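Local coordinates for microtubule-associated protein 1 light chain 3 (Plasmodium falciparum, PDB 4EOY) that probably serves as the parasite's ubiquitin-like autophagy protein Atg8 and binds a peptide of its partner Atg3, at residues R17-E20 and T21-R25; F63-I66 and L67-I71. The protein carries 3 engineered substitutions. All coordinates share one frame; numbering follows the deposited sequence.

How the interactions relate
Both interactions are local contacts between successive turns of one helix of the ubiquitin-like Atg8 fold, each holding one element together rather than joining two. Their centres lie about 24 Å apart on opposite sides of the centre of the chain, and they do not touch. Interaction 1, on helix 14-27, is the more peripheral; its contacts are mostly backbone bonds and polar side chains over carbonyls, and its buried side is tied down by D114. Interaction 2, on helix 60-72, lies closer to the centre and adds true side-chain packing, F63 on L67 inside and Q69 NE2 over the F65 ring outside. The bound Atg3 peptide touches both helices, through I24 and through I66 and H70.

Interaction 1 (R17-E20 and T21-R25); sequences RVAE and THKIR
T21 follows R17 by one turn, its N donating to R17 O at 3.1 Å with a nearly straight N-H...O angle of 167°. The bond is one of four successive i to i+4 backbone bonds of an alpha helix; H22 N to V18 O, K23 N to A19 O and I24 N to E20 O follow. The close-packed side is that of R17, T21 and I24. With chi1 at 59°, T21 OG1 sits between its own backbone N and carbonyl carbon, which brings OG1 3.2 Å from R17 O and almost as near V18 O, while T21 CG2 rests 3.4 Å from R17 O. The hydroxyl is hydrogen-bonded to D114 O, and the R17 guanidinium forms a salt bridge with the D114 carboxylate, so one residue fastens two consecutive turns. I24 lays CB 3.5 Å from E20 O and packs on an aromatic side chain of the bound Atg3 peptide.

The solvent side, at A19, H22 and K23, is looser. K23, poorly ordered, runs back along the helix: its CG lies 3.3 Å from A19 O, and a bend at chi4 (-76°) turns NZ toward A19 O for what is at most a weak bond, 3.4 Å. E20 does not meet this amine, OE2 being 6.3 Å from K23 NZ; its carboxylate pairs with K51 instead.

R17 belongs to the calcium site at the start of helix 14-27. R17, E20 and T21 all touch Y116, so the helix is joined to the loop just before strand 117-122, while R25 joins it to the sheet at strand 31-38.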
loop_
_atom_site.group_PDB
_atom_site.type_symbol
_atom_site.label_atom_id
_atom_site.label_comp_id
_atom_site.label_asym_id
_atom_site.label_seq_id
_atom_site.Cartn_x
_atom_site.Cartn_y
_atom_site.Cartn_z
ATOM N N ARG A 17 5.967 8.081 -13.190
ATOM C CA ARG A 17 5.493 6.840 -12.539
ATOM C C ARG A 17 5.792 5.561 -13.312
ATOM O O ARG A 17 6.195 4.567 -12.722
ATOM C CB ARG A 17 3.978 6.920 -12.263
ATOM C CG ARG A 17 3.602 7.808 -11.077
ATOM C CD ARG A 17 2.280 8.537 -11.279
ATOM N NE ARG A 17 1.266 7.656 -11.845
ATOM C CZ ARG A 17 0.209 8.056 -12.540
ATOM N NH1 ARG A 17 -0.026 9.345 -12.759
ATOM N NH2 ARG A 17 -0.626 7.144 -13.015
ATOM N N VAL A 18 5.584 5.581 -14.628
ATOM C CA VAL A 18 5.943 4.446 -15.480
ATOM C C VAL A 18 7.450 4.178 -15.423
ATOM O O VAL A 18 7.882 3.031 -15.312
ATOM C CB VAL A 18 5.498 4.678 -16.943
ATOM C CG1 VAL A 18 5.998 3.561 -17.840
ATOM C CG2 VAL A 18 3.983 4.772 -17.029
ATOM N N ALA A 19 8.238 5.247 -15.471
ATOM C CA ALA A 19 9.690 5.147 -15.366
ATOM C C ALA A 19 10.115 4.624 -13.989
ATOM O O ALA A 19 10.997 3.782 -13.899
ATOM C CB ALA A 19 10.329 6.503 -15.640
ATOM N N GLU A 20 9.503 5.132 -12.920
ATOM C CA GLU A 20 9.827 4.682 -11.557
ATOM C C GLU A 20 9.654 3.187 -11.442
ATOM O O GLU A 20 10.554 2.492 -11.001
ATOM C CB GLU A 20 8.897 5.301 -10.500
ATOM C CG GLU A 20 8.922 6.811 -10.337
ATOM C CD GLU A 20 8.079 7.257 -9.155
ATOM O OE1 GLU A 20 6.974 7.806 -9.371
ATOM O OE2 GLU A 20 8.516 7.029 -8.006
ATOM N N THR A 21 8.464 2.707 -11.797
ATOM C CA THR A 21 8.095 1.309 -11.569
ATOM C C THR A 21 8.857 0.368 -12.506
ATOM O O THR A 21 9.203 -0.756 -12.125
ATOM C CB THR A 21 6.568 1.059 -11.708
ATOM O OG1 THR A 21 6.107 1.422 -13.022
ATOM C CG2 THR A 21 5.797 1.854 -10.670
ATOM N N HIS A 22 9.131 0.828 -13.721
ATOM C CA HIS A 22 9.886 0.019 -14.667
ATOM C C HIS A 22 11.261 -0.286 -14.150
ATOM O O HIS A 22 11.686 -1.433 -14.182
ATOM C CB HIS A 22 9.991 0.701 -16.019
ATOM C CG HIS A 22 10.760 -0.104 -17.035
ATOM N ND1 HIS A 22 12.045 0.153 -17.339
ATOM C CD2 HIS A 22 10.387 -1.211 -17.801
ATOM C CE1 HIS A 22 12.473 -0.731 -18.265
ATOM N NE2 HIS A 22 11.457 -1.567 -18.548
ATOM N N LYS A 23 11.972 0.730 -13.673
ATOM C CA LYS A 23 13.339 0.523 -13.211
ATOM C C LYS A 23 13.411 -0.158 -11.849
ATOM O O LYS A 23 14.357 -0.891 -11.574
ATOM C CB LYS A 23 14.173 1.814 -13.255
ATOM C CG LYS A 23 13.761 2.949 -12.330
ATOM C CD LYS A 23 14.630 4.174 -12.611
ATOM C CE LYS A 23 14.224 5.400 -11.803
ATOM N NZ LYS A 23 12.994 6.063 -12.324
ATOM N N ILE A 24 12.413 0.052 -11.001
ATOM C CA ILE A 24 12.364 -0.667 -9.728
ATOM C C ILE A 24 12.060 -2.166 -9.958
ATOM O O ILE A 24 12.584 -3.035 -9.246
ATOM C CB ILE A 24 11.353 -0.029 -8.749
ATOM C CG1 ILE A 24 11.769 -0.299 -7.301
ATOM C CG2 ILE A 24 9.941 -0.530 -9.016
ATOM C CD1 ILE A 24 13.024 0.436 -6.888
ATOM N N ARG A 25 11.225 -2.458 -10.955
ATOM C CA ARG A 25 10.916 -3.845 -11.342
ATOM C C ARG A 25 12.076 -4.548 -12.049
ATOM O O ARG A 25 12.218 -5.754 -11.931
ATOM C CB ARG A 25 9.700 -3.901 -12.265
ATOM C CG ARG A 25 8.359 -3.729 -11.564
ATOM C CD ARG A 25 7.950 -4.968 -10.780
ATOM N NE ARG A 25 7.713 -6.140 -11.632
ATOM C CZ ARG A 25 7.399 -7.355 -11.178
ATOM N NH1 ARG A 25 7.279 -7.578 -9.873
ATOM N NH2 ARG A 25 7.208 -8.358 -12.029
#

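Interaction 2 (F63-I66 and L67-I71); sequences FKFI and LHQHI
F63 and L67, one helical turn apart, meet through the far end of the phenyl ring and the leucine methyls: F63 CE2 lies 3.8 Å from L67 CD2, and F63 CZ touches both leucine methyls. Their i to i+4 spacing puts them on one side of the helix, and CG roughly anti to the backbone N in both (chi1 -180° in F63) turns the ring and the isobutyl group to meet obliquely. In the backbone, L67 N donates to F63 O at 2.8 Å.

The F65-Q69 pair has different chemistry. Q69 bends at chi2 (-53°), bringing the NE2 end of its amide over one face of the F65 ring, where NE2 sits 4.1 Å above the plane, displaced toward the rim. Amide and ring planes are 27° apart, a loose approach beyond close contact. Q69 CG lies 3.4 Å from F65 O, and the backbone bond from Q69 N to that oxygen is weak at 3.3 Å. The turn from I66 to H70 is firmer: H70 N reaches I66 O at 3.1 Å. H70 swings its ring away from I66 to bond K49 O through NE2 and meet F52 edge-to-face.

I66 and H70 pack on the bound Atg3 peptide. Helix 60-72 lies against the mixed sheet, with L67 touching strands 31-38, 51-55 and 89-92, F63 meeting strand 51-55 and K64 strand 89-92.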
loop_
_atom_site.group_PDB
_atom_site.type_symbol
_atom_site.label_atom_id
_atom_site.label_comp_id
_atom_site.label_asym_id
_atom_site.label_seq_id
_atom_site.Cartn_x
_atom_site.Cartn_y
_atom_site.Cartn_z
ATOM N N PHE A 63 0.323 -9.257 4.528
ATOM C CA PHE A 63 0.535 -7.848 4.188
ATOM C C PHE A 63 -0.546 -6.942 4.787
ATOM O O PHE A 63 -0.243 -5.808 5.247
ATOM C CB PHE A 63 0.593 -7.643 2.687
ATOM C CG PHE A 63 0.809 -6.214 2.294
ATOM C CD1 PHE A 63 1.976 -5.558 2.658
ATOM C CD2 PHE A 63 -0.171 -5.507 1.601
ATOM C CE1 PHE A 63 2.184 -4.238 2.306
ATOM C CE2 PHE A 63 0.031 -4.189 1.253
ATOM C CZ PHE A 63 1.207 -3.555 1.595
ATOM N N LYS A 64 -1.783 -7.448 4.781
ATOM C CA LYS A 64 -2.905 -6.799 5.461
ATOM C C LYS A 64 -2.644 -6.595 6.961
ATOM O O LYS A 64 -2.974 -5.550 7.505
ATOM C CB LYS A 64 -4.210 -7.595 5.269
ATOM C CG LYS A 64 -4.813 -7.478 3.870
ATOM C CD LYS A 64 -6.309 -7.802 3.820
ATOM C CE LYS A 64 -6.597 -9.284 3.977
ATOM N NZ LYS A 64 -8.008 -9.607 3.610
ATOM N N PHE A 65 -2.063 -7.591 7.624
ATOM C CA PHE A 65 -1.694 -7.450 9.039
ATOM C C PHE A 65 -0.661 -6.351 9.214
ATOM O O PHE A 65 -0.819 -5.464 10.030
ATOM C CB PHE A 65 -1.167 -8.765 9.587
ATOM C CG PHE A 65 -0.630 -8.673 10.987
ATOM C CD1 PHE A 65 0.700 -8.325 11.219
ATOM C CD2 PHE A 65 -1.448 -8.934 12.080
ATOM C CE1 PHE A 65 1.195 -8.233 12.509
ATOM C CE2 PHE A 65 -0.950 -8.851 13.369
ATOM C CZ PHE A 65 0.368 -8.499 13.580
ATOM N N ILE A 66 0.390 -6.396 8.418
ATOM C CA ILE A 66 1.424 -5.361 8.443
ATOM C C ILE A 66 0.839 -3.973 8.175
ATOM O O ILE A 66 1.208 -2.984 8.813
ATOM C CB ILE A 66 2.517 -5.667 7.394
ATOM C CG1 ILE A 66 3.280 -6.950 7.778
ATOM C CG2 ILE A 66 3.450 -4.483 7.227
ATOM C CD1 ILE A 66 4.205 -7.455 6.689
ATOM N N LEU A 67 -0.079 -3.887 7.221
ATOM C CA LEU A 67 -0.631 -2.584 6.833
ATOM C C LEU A 67 -1.533 -1.998 7.929
ATOM O O LEU A 67 -1.553 -0.788 8.133
ATOM C CB LEU A 67 -1.386 -2.708 5.510
ATOM C CG LEU A 67 -1.502 -1.454 4.653
ATOM C CD1 LEU A 67 -0.154 -0.806 4.426
ATOM C CD2 LEU A 67 -2.132 -1.804 3.315
ATOM N N HIS A 68 -2.257 -2.866 8.636
ATOM C CA HIS A 68 -3.064 -2.478 9.788
ATOM C C HIS A 68 -2.234 -1.762 10.816
ATOM O O HIS A 68 -2.640 -0.720 11.332
ATOM C CB HIS A 68 -3.681 -3.715 10.434
ATOM C CG HIS A 68 -4.864 -3.422 11.331
ATOM N ND1 HIS A 68 -4.783 -2.600 12.399
ATOM C CD2 HIS A 68 -6.178 -3.908 11.307
ATOM C CE1 HIS A 68 -5.987 -2.542 13.016
ATOM N NE2 HIS A 68 -6.839 -3.339 12.346
ATOM N N GLN A 69 -1.075 -2.327 11.133
ATOM C CA GLN A 69 -0.190 -1.762 12.152
ATOM C C GLN A 69 0.367 -0.434 11.687
ATOM O O GLN A 69 0.306 0.562 12.414
ATOM C CB GLN A 69 0.978 -2.710 12.461
ATOM C CG GLN A 69 0.565 -4.106 12.882
ATOM C CD GLN A 69 -0.413 -4.087 14.030
ATOM O OE1 GLN A 69 -0.143 -3.482 15.057
ATOM N NE2 GLN A 69 -1.562 -4.745 13.861
ATOM N N HIS A 70 0.885 -0.408 10.458
ATOM C CA HIS A 70 1.477 0.824 9.916
ATOM C C HIS A 70 0.505 1.980 9.998
ATOM O O HIS A 70 0.841 3.061 10.523
ATOM C CB HIS A 70 1.971 0.588 8.496
ATOM C CG HIS A 70 2.635 1.787 7.858
ATOM N ND1 HIS A 70 3.862 2.224 8.222
ATOM C CD2 HIS A 70 2.203 2.634 6.834
ATOM C CE1 HIS A 70 4.193 3.308 7.489
ATOM N NE2 HIS A 70 3.180 3.559 6.634
ATOM N N ILE A 71 -0.722 1.769 9.519
ATOM C CA ILE A 71 -1.709 2.857 9.489
ATOM C C ILE A 71 -2.021 3.373 10.900
ATOM O O ILE A 71 -2.300 4.566 11.093
ATOM C CB ILE A 71 -3.013 2.428 8.802
ATOM C CG1 ILE A 71 -2.756 2.148 7.316
ATOM C CG2 ILE A 71 -4.086 3.511 8.956
ATOM C CD1 ILE A 71 -3.778 1.224 6.661
#